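Local coordinates for Di-haem cytochrome c peroxidase family protein (Burkholderia thailandensis E264, PDB 6NX0) that carries two covalently bound c-type hemes and probably acts as a peroxidase and in electron transfer, at residues G385-L390 and A405-G410; S137-A142 and G153-R158; L290-N295 and D444-D449. All blocks are in the same frame, centred on the assembly; numbering follows the deposited sequence.

How the contacts relate
Along the chain contact 2 comes first and closes before the other two open, whereas contact 1 falls entirely within the long span between the two segments of contact 3. Contacts 1 and 3 belong to the same cytochrome c region, around heme c #2, and their centres are about 20 Å apart; helix 404-407 of the one is followed in the chain by helix 444-455 of the other. Contact 2 belongs to the earlier region, beside heme c #1. The centres of contacts 1 and 2 are about 18 Å apart. Between contacts 2 and 3 the centres are about 33 Å apart. Contact 1 thus stands between the others by distance, and the three sample both heme-binding halves of the diheme enzyme.

Contact 1. Residues G385-L390 and A405-G410; sequences GVFDTL and ARWYHG
Two large rings, F387 and W407, make the whole close contact here while their backbones stay far apart: the nearest CA atoms, those of the same two residues, are 10.4 Å from each other. The F387 ring and the six-membered ring of W407 meet obliquely, planes at 84° and centroids 5.7 Å apart. F387 CE1 comes to 3.7 Å from W407 CZ3, arriving at the indole edge and near its plane, while F387 CZ lies 3.9 Å from W407 CE3. In both residues CG lies beside the backbone N, anti to the carbonyl carbon (chi1 -63° in F387, -62° in W407), and the ring ends approach although neither CB bond points at the other segment.

One face of each ring is packed by a neighbour in its own segment. V386 CG1 sits over the centre of the phenyl ring, 3.7 Å above its plane, and R406 CG lies off-centre over one indole face, 4.0 Å up. The indole NE1 is hydrogen-bonded to T399 OG1, which ties W407 to helix 390-399.

V386 and F387 both face F381 in a classic beta bulge, in the loop that holds the heme c #2 residue M382. That loop leads into helix 390-399, with T389 as N-cap; F387 touches D392 and W407 touches A395 of this helix, which connects the bulge to helix 404-407.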
# COMPACT_ATOMS: atom_id res chain seq x y z
N GLY A 385 3.41 -7.71 -7.60
CA GLY A 385 3.43 -7.24 -8.98
C GLY A 385 2.97 -8.27 -9.99
O GLY A 385 3.28 -8.13 -11.18
N VAL A 386 2.26 -9.31 -9.56
CA VAL A 386 2.04 -10.46 -10.44
C VAL A 386 1.17 -10.13 -11.65
O VAL A 386 1.36 -10.72 -12.72
CB VAL A 386 1.47 -11.66 -9.66
CG1 VAL A 386 0.02 -11.45 -9.17
CG2 VAL A 386 1.54 -12.93 -10.51
N PHE A 387 0.22 -9.20 -11.52
CA PHE A 387 -0.68 -8.86 -12.62
C PHE A 387 -0.22 -7.58 -13.29
O PHE A 387 0.19 -6.64 -12.61
CB PHE A 387 -2.11 -8.68 -12.12
CG PHE A 387 -2.71 -9.91 -11.53
CD1 PHE A 387 -2.65 -11.13 -12.20
CD2 PHE A 387 -3.31 -9.87 -10.30
CE1 PHE A 387 -3.20 -12.27 -11.64
CE2 PHE A 387 -3.87 -11.02 -9.75
CZ PHE A 387 -3.81 -12.20 -10.42
N ASP A 388 -0.31 -7.53 -14.62
CA ASP A 388 0.07 -6.32 -15.35
C ASP A 388 -1.11 -5.58 -15.94
O ASP A 388 -0.91 -4.53 -16.56
CB ASP A 388 1.12 -6.62 -16.45
CG ASP A 388 0.61 -7.47 -17.58
OD1 ASP A 388 -0.55 -7.89 -17.59
OD2 ASP A 388 1.41 -7.73 -18.52
N THR A 389 -2.35 -6.02 -15.69
CA THR A 389 -3.52 -5.24 -16.06
C THR A 389 -4.50 -5.22 -14.91
O THR A 389 -4.64 -6.20 -14.18
CB THR A 389 -4.26 -5.79 -17.28
OG1 THR A 389 -4.88 -7.03 -16.94
CG2 THR A 389 -3.31 -6.00 -18.47
N LEU A 390 -5.18 -4.09 -14.77
CA LEU A 390 -6.19 -3.94 -13.73
C LEU A 390 -7.31 -4.95 -13.91
O LEU A 390 -7.81 -5.51 -12.93
CB LEU A 390 -6.74 -2.52 -13.75
CG LEU A 390 -7.89 -2.25 -12.77
CD1 LEU A 390 -7.45 -2.55 -11.31
CD2 LEU A 390 -8.40 -0.84 -12.90
N ALA A 405 -6.77 -23.48 -11.73
CA ALA A 405 -5.69 -23.76 -12.67
C ALA A 405 -5.38 -22.57 -13.57
O ALA A 405 -4.22 -22.41 -13.99
CB ALA A 405 -6.03 -24.98 -13.53
N ARG A 406 -6.38 -21.73 -13.87
CA ARG A 406 -6.17 -20.56 -14.71
C ARG A 406 -5.22 -19.57 -14.05
O ARG A 406 -4.44 -18.89 -14.73
CB ARG A 406 -7.52 -19.88 -15.00
CG ARG A 406 -7.48 -18.48 -15.65
CD ARG A 406 -8.91 -17.91 -15.79
NE ARG A 406 -8.95 -16.50 -16.19
CZ ARG A 406 -10.08 -15.80 -16.36
NH1 ARG A 406 -11.27 -16.36 -16.15
NH2 ARG A 406 -10.03 -14.52 -16.72
N TRP A 407 -5.27 -19.48 -12.72
CA TRP A 407 -4.55 -18.46 -11.99
C TRP A 407 -3.25 -18.96 -11.41
O TRP A 407 -2.28 -18.19 -11.33
CB TRP A 407 -5.44 -17.90 -10.86
CG TRP A 407 -6.65 -17.26 -11.44
CD1 TRP A 407 -7.91 -17.79 -11.51
CD2 TRP A 407 -6.72 -16.00 -12.11
NE1 TRP A 407 -8.75 -16.94 -12.17
CE2 TRP A 407 -8.04 -15.82 -12.55
CE3 TRP A 407 -5.79 -14.99 -12.37
CZ2 TRP A 407 -8.46 -14.69 -13.23
CZ3 TRP A 407 -6.20 -13.86 -13.04
CH2 TRP A 407 -7.54 -13.71 -13.45
N TYR A 408 -3.19 -20.23 -11.00
CA TYR A 408 -2.05 -20.76 -10.27
C TYR A 408 -1.18 -21.64 -11.15
O TYR A 408 -0.67 -22.68 -10.71
CB TYR A 408 -2.53 -21.49 -9.02
CG TYR A 408 -3.28 -20.58 -8.07
CD1 TYR A 408 -2.68 -19.41 -7.55
CD2 TYR A 408 -4.58 -20.86 -7.68
CE1 TYR A 408 -3.37 -18.56 -6.69
CE2 TYR A 408 -5.27 -20.02 -6.83
CZ TYR A 408 -4.66 -18.88 -6.32
OH TYR A 408 -5.34 -18.06 -5.48
N HIS A 409 -1.00 -21.20 -12.39
CA HIS A 409 -0.06 -21.82 -13.32
C HIS A 409 -0.31 -23.32 -13.40
O HIS A 409 0.60 -24.15 -13.34
CB HIS A 409 1.39 -21.49 -12.90
CG HIS A 409 1.62 -20.02 -12.67
ND1 HIS A 409 1.72 -19.47 -11.41
CD2 HIS A 409 1.73 -18.99 -13.54
CE1 HIS A 409 1.90 -18.16 -11.51
NE2 HIS A 409 1.91 -17.84 -12.80
N GLY A 410 -1.60 -23.67 -13.51
CA GLY A 410 -2.03 -25.05 -13.70
C GLY A 410 -2.34 -25.84 -12.44
O GLY A 410 -2.89 -26.95 -12.55

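Contact 2. Residues S137-A142 and G153-R158; sequences SPAALA and GHFSRR. With HEC (heme c), chain B.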
# COMPACT_ATOMS: atom_id res chain seq x y z
N SER A 137 11.42 0.77 -14.20
CA SER A 137 12.53 0.82 -15.13
C SER A 137 12.34 -0.23 -16.22
O SER A 137 11.55 -1.16 -16.07
CB SER A 137 13.84 0.55 -14.39
OG SER A 137 13.86 -0.81 -14.00
N PRO A 138 13.09 -0.14 -17.32
CA PRO A 138 12.99 -1.20 -18.33
C PRO A 138 13.31 -2.59 -17.79
O PRO A 138 12.59 -3.55 -18.12
CB PRO A 138 13.99 -0.75 -19.40
CG PRO A 138 14.05 0.74 -19.24
CD PRO A 138 13.94 0.98 -17.77
N ALA A 139 14.34 -2.74 -16.97
CA ALA A 139 14.65 -4.06 -16.44
C ALA A 139 13.53 -4.56 -15.54
O ALA A 139 13.24 -5.76 -15.50
CB ALA A 139 15.97 -4.04 -15.68
N ALA A 140 12.90 -3.65 -14.81
CA ALA A 140 11.79 -4.06 -13.94
C ALA A 140 10.60 -4.52 -14.77
O ALA A 140 9.98 -5.54 -14.46
CB ALA A 140 11.40 -2.92 -13.02
N LEU A 141 10.26 -3.77 -15.81
CA LEU A 141 9.18 -4.16 -16.70
C LEU A 141 9.44 -5.50 -17.36
O LEU A 141 8.51 -6.31 -17.54
CB LEU A 141 8.97 -3.09 -17.75
CG LEU A 141 8.35 -1.80 -17.28
CD1 LEU A 141 8.46 -0.77 -18.37
CD2 LEU A 141 6.88 -2.06 -16.92
N ALA A 142 10.69 -5.75 -17.76
CA ALA A 142 11.00 -6.97 -18.52
C ALA A 142 11.14 -8.17 -17.62
O ALA A 142 11.11 -9.31 -18.11
CB ALA A 142 12.29 -6.78 -19.32
N GLY A 153 20.17 -5.31 -11.49
CA GLY A 153 20.00 -6.62 -10.93
C GLY A 153 19.49 -6.67 -9.51
O GLY A 153 19.37 -7.76 -8.94
N HIS A 154 19.19 -5.52 -8.91
CA HIS A 154 18.62 -5.48 -7.58
C HIS A 154 17.21 -4.91 -7.68
O HIS A 154 17.00 -3.88 -8.33
CB HIS A 154 19.48 -4.65 -6.63
CG HIS A 154 20.78 -5.32 -6.32
ND1 HIS A 154 20.96 -6.08 -5.20
CD2 HIS A 154 21.92 -5.41 -7.04
CE1 HIS A 154 22.19 -6.59 -5.21
NE2 HIS A 154 22.79 -6.18 -6.32
N PHE A 155 16.25 -5.60 -7.07
CA PHE A 155 14.85 -5.18 -7.09
C PHE A 155 14.25 -5.28 -5.70
O PHE A 155 14.69 -6.06 -4.86
CB PHE A 155 14.03 -6.06 -8.06
CG PHE A 155 14.56 -6.06 -9.47
CD1 PHE A 155 15.52 -6.96 -9.85
CD2 PHE A 155 14.09 -5.15 -10.40
CE1 PHE A 155 16.02 -6.96 -11.14
CE2 PHE A 155 14.58 -5.14 -11.69
CZ PHE A 155 15.57 -6.04 -12.05
N SER A 156 13.24 -4.44 -5.47
CA SER A 156 12.41 -4.53 -4.29
C SER A 156 11.86 -5.95 -4.13
O SER A 156 11.68 -6.68 -5.10
CB SER A 156 11.24 -3.53 -4.40
OG SER A 156 11.71 -2.20 -4.37
N ARG A 157 11.55 -6.32 -2.88
CA ARG A 157 10.95 -7.63 -2.60
C ARG A 157 9.45 -7.64 -2.85
O ARG A 157 8.86 -8.73 -2.98
CB ARG A 157 11.24 -8.05 -1.16
CG ARG A 157 12.72 -8.36 -0.92
CD ARG A 157 13.06 -8.65 0.56
NE ARG A 157 12.40 -7.75 1.51
CZ ARG A 157 12.91 -6.61 1.99
NH1 ARG A 157 12.22 -5.89 2.87
NH2 ARG A 157 14.10 -6.18 1.59
N ARG A 158 8.83 -6.46 -2.93
CA ARG A 158 7.42 -6.28 -3.17
C ARG A 158 7.23 -5.13 -4.15
O ARG A 158 8.15 -4.36 -4.41
CB ARG A 158 6.64 -5.98 -1.88
CG ARG A 158 6.64 -7.12 -0.87
CD ARG A 158 5.74 -6.85 0.35
NE ARG A 158 5.73 -7.98 1.26
CZ ARG A 158 5.88 -7.88 2.57
NH1 ARG A 158 6.01 -6.69 3.16
NH2 ARG A 158 5.89 -9.00 3.31
FE HEC B . 8.93 3.44 -0.71
CHA HEC B . 6.44 1.44 0.63
CHB HEC B . 8.07 5.93 1.44
CHC HEC B . 11.92 5.03 -1.31
CHD HEC B . 9.93 0.88 -2.78
NA HEC B . 7.47 3.67 0.68
C1A HEC B . 6.57 2.72 1.11
C2A HEC B . 5.72 3.31 2.11
C3A HEC B . 6.11 4.58 2.25
C4A HEC B . 7.27 4.81 1.43
CMA HEC B . 5.58 5.59 3.27
CAA HEC B . 4.60 2.58 2.86
CBA HEC B . 3.26 2.83 2.19
CGA HEC B . 2.13 2.02 2.77
O1A HEC B . 0.97 2.32 2.37
O2A HEC B . 2.40 1.02 3.50
NB HEC B . 9.85 5.13 -0.06
C1B HEC B . 9.31 6.02 0.87
C2B HEC B . 10.26 7.08 1.07
C3B HEC B . 11.38 6.78 0.40
C4B HEC B . 11.12 5.58 -0.35
CMB HEC B . 10.02 8.27 2.00
CAB HEC B . 12.68 7.61 0.27
CBB HEC B . 13.41 7.64 1.64
NC HEC B . 10.58 3.04 -1.84
C1C HEC B . 11.69 3.87 -1.98
C2C HEC B . 12.45 3.37 -3.10
C3C HEC B . 11.90 2.24 -3.55
C4C HEC B . 10.73 1.99 -2.73
CMC HEC B . 13.63 4.11 -3.73
CAC HEC B . 12.16 1.55 -4.90
CBC HEC B . 13.55 0.91 -4.95
ND HEC B . 8.27 1.56 -1.04
C1D HEC B . 8.83 0.67 -1.98
C2D HEC B . 8.15 -0.60 -1.86
C3D HEC B . 7.14 -0.45 -0.79
C4D HEC B . 7.26 0.91 -0.32
CMD HEC B . 8.51 -1.87 -2.61
CAD HEC B . 6.19 -1.53 -0.25
CBD HEC B . 7.04 -2.48 0.57
CGD HEC B . 6.22 -3.38 1.48
O1D HEC B . 4.98 -3.28 1.46
O2D HEC B . 6.88 -4.24 2.14
O HOH W 1 10.00 2.33 0.85
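The F155 ring meets the helix 138-142 backbone obliquely: its CE2 lies 3.7 Å from A140 CA and 4.0 Å from A139 C. Methyl groups add looser contacts, A140 CB to F155 CE2 at 4.1 Å and A139 CB to F155 CZ at 4.2 Å. With CG anti to the carbonyl carbon (chi1 -57°), the ring is directed from its loop to the first turn of the helix. S137 OG caps that turn by accepting from A140 N at 3.1 Å.

The second flat group, the R158 guanidinium, has the heme propionate carboxyl carbon CGD at its edge and in plane. R158 NH1 donates to heme O2D at 2.8 Å, with an N-H...O angle of 146°, somewhat bent. NH1 also forms a salt bridge with D192 and NE one with D345, so the guanidinium is gripped through two of its nitrogens. On the way, S156 OG packs 3.7 Å from heme CBC. A water lies 2.2 Å from the heme iron, whose protein axial ligand is H126.

The loop that leaves helix 138-142 thus comes back across the helix at F155, reaches heme c #1 at S156 and R158, and continues to strand 173-175.

Contact 3. Residues L290-N295 and D444-D449; sequences LALFRN and DADVDD
L292 enters the contact with both methyl groups, and both lie against the D446 side chain. Its CG is anti to the carbonyl carbon (chi1 -74°), and chi2 of 158° extends CD1 nearly anti to CA. CD1 lies 3.6 Å from the backbone D446 O and also 3.9 Å from the D449 side-chain atom CB; CD2 is nearest to D446 CG and OD1, both at 3.8 Å. The L292 and D446 side chains cross at about a right angle. CB, CG and OD1 of D446 all touch the leucine methyls.

D446 has the same first-torsion placement, and its OD2 is turned back to accept from T443 N, just before the segment. Here one turn of helix 284-293, ahead of the heme-binding cysteines C301 and C304, packs on the start of helix 444-455, an arrangement consistent with the packing of N- and C-terminal helices in c-type cytochromes. The closest CA pair, L292 and D446, is 7.3 Å apart.

D449, one turn on from D446, contributes its CB to the leucine, and its acidic end is employed elsewhere on helix 284-293: OD2 forms a salt bridge to R288 and OD1 accepts from Q285. L292 further touches L450, while F293 meets the ring of F453.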
# COMPACT_ATOMS: atom_id res chain seq x y z
N LEU A 290 -20.15 0.45 -9.43
CA LEU A 290 -20.26 0.84 -8.03
C LEU A 290 -21.26 -0.06 -7.31
O LEU A 290 -21.00 -0.51 -6.19
CB LEU A 290 -20.71 2.30 -7.92
CG LEU A 290 -21.10 2.85 -6.55
CD1 LEU A 290 -19.93 2.78 -5.59
CD2 LEU A 290 -21.60 4.27 -6.70
N ALA A 291 -22.38 -0.37 -7.96
CA ALA A 291 -23.35 -1.25 -7.31
C ALA A 291 -22.79 -2.66 -7.15
O ALA A 291 -23.03 -3.30 -6.11
CB ALA A 291 -24.65 -1.25 -8.10
N LEU A 292 -22.06 -3.18 -8.14
CA LEU A 292 -21.42 -4.49 -7.99
C LEU A 292 -20.40 -4.47 -6.86
O LEU A 292 -20.26 -5.46 -6.12
CB LEU A 292 -20.73 -4.88 -9.29
CG LEU A 292 -21.71 -5.29 -10.39
CD1 LEU A 292 -21.03 -5.13 -11.74
CD2 LEU A 292 -22.15 -6.74 -10.21
N PHE A 293 -19.65 -3.38 -6.76
CA PHE A 293 -18.62 -3.21 -5.74
C PHE A 293 -19.18 -3.33 -4.34
O PHE A 293 -18.49 -3.83 -3.44
CB PHE A 293 -17.97 -1.84 -5.95
CG PHE A 293 -16.66 -1.65 -5.22
CD1 PHE A 293 -16.61 -1.12 -3.95
CD2 PHE A 293 -15.47 -1.97 -5.86
CE1 PHE A 293 -15.39 -0.97 -3.31
CE2 PHE A 293 -14.26 -1.80 -5.24
CZ PHE A 293 -14.21 -1.29 -3.97
N ARG A 294 -20.43 -2.89 -4.14
CA ARG A 294 -21.10 -2.87 -2.85
C ARG A 294 -22.12 -4.00 -2.70
O ARG A 294 -22.86 -4.01 -1.71
CB ARG A 294 -21.81 -1.53 -2.64
CG ARG A 294 -20.88 -0.37 -2.54
CD ARG A 294 -21.56 0.81 -1.87
NE ARG A 294 -22.45 1.48 -2.80
CZ ARG A 294 -22.87 2.73 -2.63
NH1 ARG A 294 -23.68 3.30 -3.53
NH2 ARG A 294 -22.47 3.40 -1.56
N ASN A 295 -22.19 -4.91 -3.66
CA ASN A 295 -23.17 -5.98 -3.66
C ASN A 295 -22.55 -7.19 -2.96
O ASN A 295 -21.59 -7.77 -3.50
CB ASN A 295 -23.59 -6.32 -5.08
CG ASN A 295 -24.65 -7.42 -5.16
OD1 ASN A 295 -24.81 -8.24 -4.27
ND2 ASN A 295 -25.36 -7.45 -6.29
N ASP A 444 -18.46 -11.76 -17.12
CA ASP A 444 -17.37 -10.93 -17.62
C ASP A 444 -17.81 -9.48 -17.79
O ASP A 444 -17.02 -8.55 -17.58
CB ASP A 444 -16.83 -11.52 -18.93
CG ASP A 444 -15.86 -12.65 -18.68
OD1 ASP A 444 -15.01 -12.53 -17.75
OD2 ASP A 444 -15.94 -13.68 -19.38
N ALA A 445 -19.09 -9.24 -18.12
CA ALA A 445 -19.58 -7.87 -18.17
C ALA A 445 -19.53 -7.20 -16.80
O ALA A 445 -19.24 -6.01 -16.68
CB ALA A 445 -21.00 -7.84 -18.74
N ASP A 446 -19.86 -7.96 -15.75
CA ASP A 446 -19.73 -7.45 -14.39
C ASP A 446 -18.29 -7.02 -14.11
O ASP A 446 -18.05 -5.96 -13.52
CB ASP A 446 -20.12 -8.51 -13.36
CG ASP A 446 -21.61 -8.84 -13.34
OD1 ASP A 446 -22.42 -8.02 -13.81
OD2 ASP A 446 -21.96 -9.93 -12.83
N VAL A 447 -17.33 -7.85 -14.51
CA VAL A 447 -15.92 -7.51 -14.29
C VAL A 447 -15.58 -6.24 -15.04
O VAL A 447 -14.91 -5.35 -14.49
CB VAL A 447 -15.04 -8.69 -14.72
CG1 VAL A 447 -13.57 -8.30 -14.74
CG2 VAL A 447 -15.26 -9.87 -13.79
N ASP A 448 -16.02 -6.12 -16.30
CA ASP A 448 -15.79 -4.89 -17.05
C ASP A 448 -16.35 -3.67 -16.32
O ASP A 448 -15.74 -2.59 -16.30
CB ASP A 448 -16.43 -4.97 -18.44
CG ASP A 448 -15.89 -6.12 -19.31
OD1 ASP A 448 -14.81 -6.69 -19.06
OD2 ASP A 448 -16.59 -6.46 -20.30
N ASP A 449 -17.55 -3.79 -15.74
CA ASP A 449 -18.18 -2.67 -15.05
C ASP A 449 -17.41 -2.29 -13.78
O ASP A 449 -17.27 -1.10 -13.48
CB ASP A 449 -19.63 -3.02 -14.73
CG ASP A 449 -20.51 -3.12 -15.98
OD1 ASP A 449 -20.06 -2.73 -17.09
OD2 ASP A 449 -21.66 -3.60 -15.84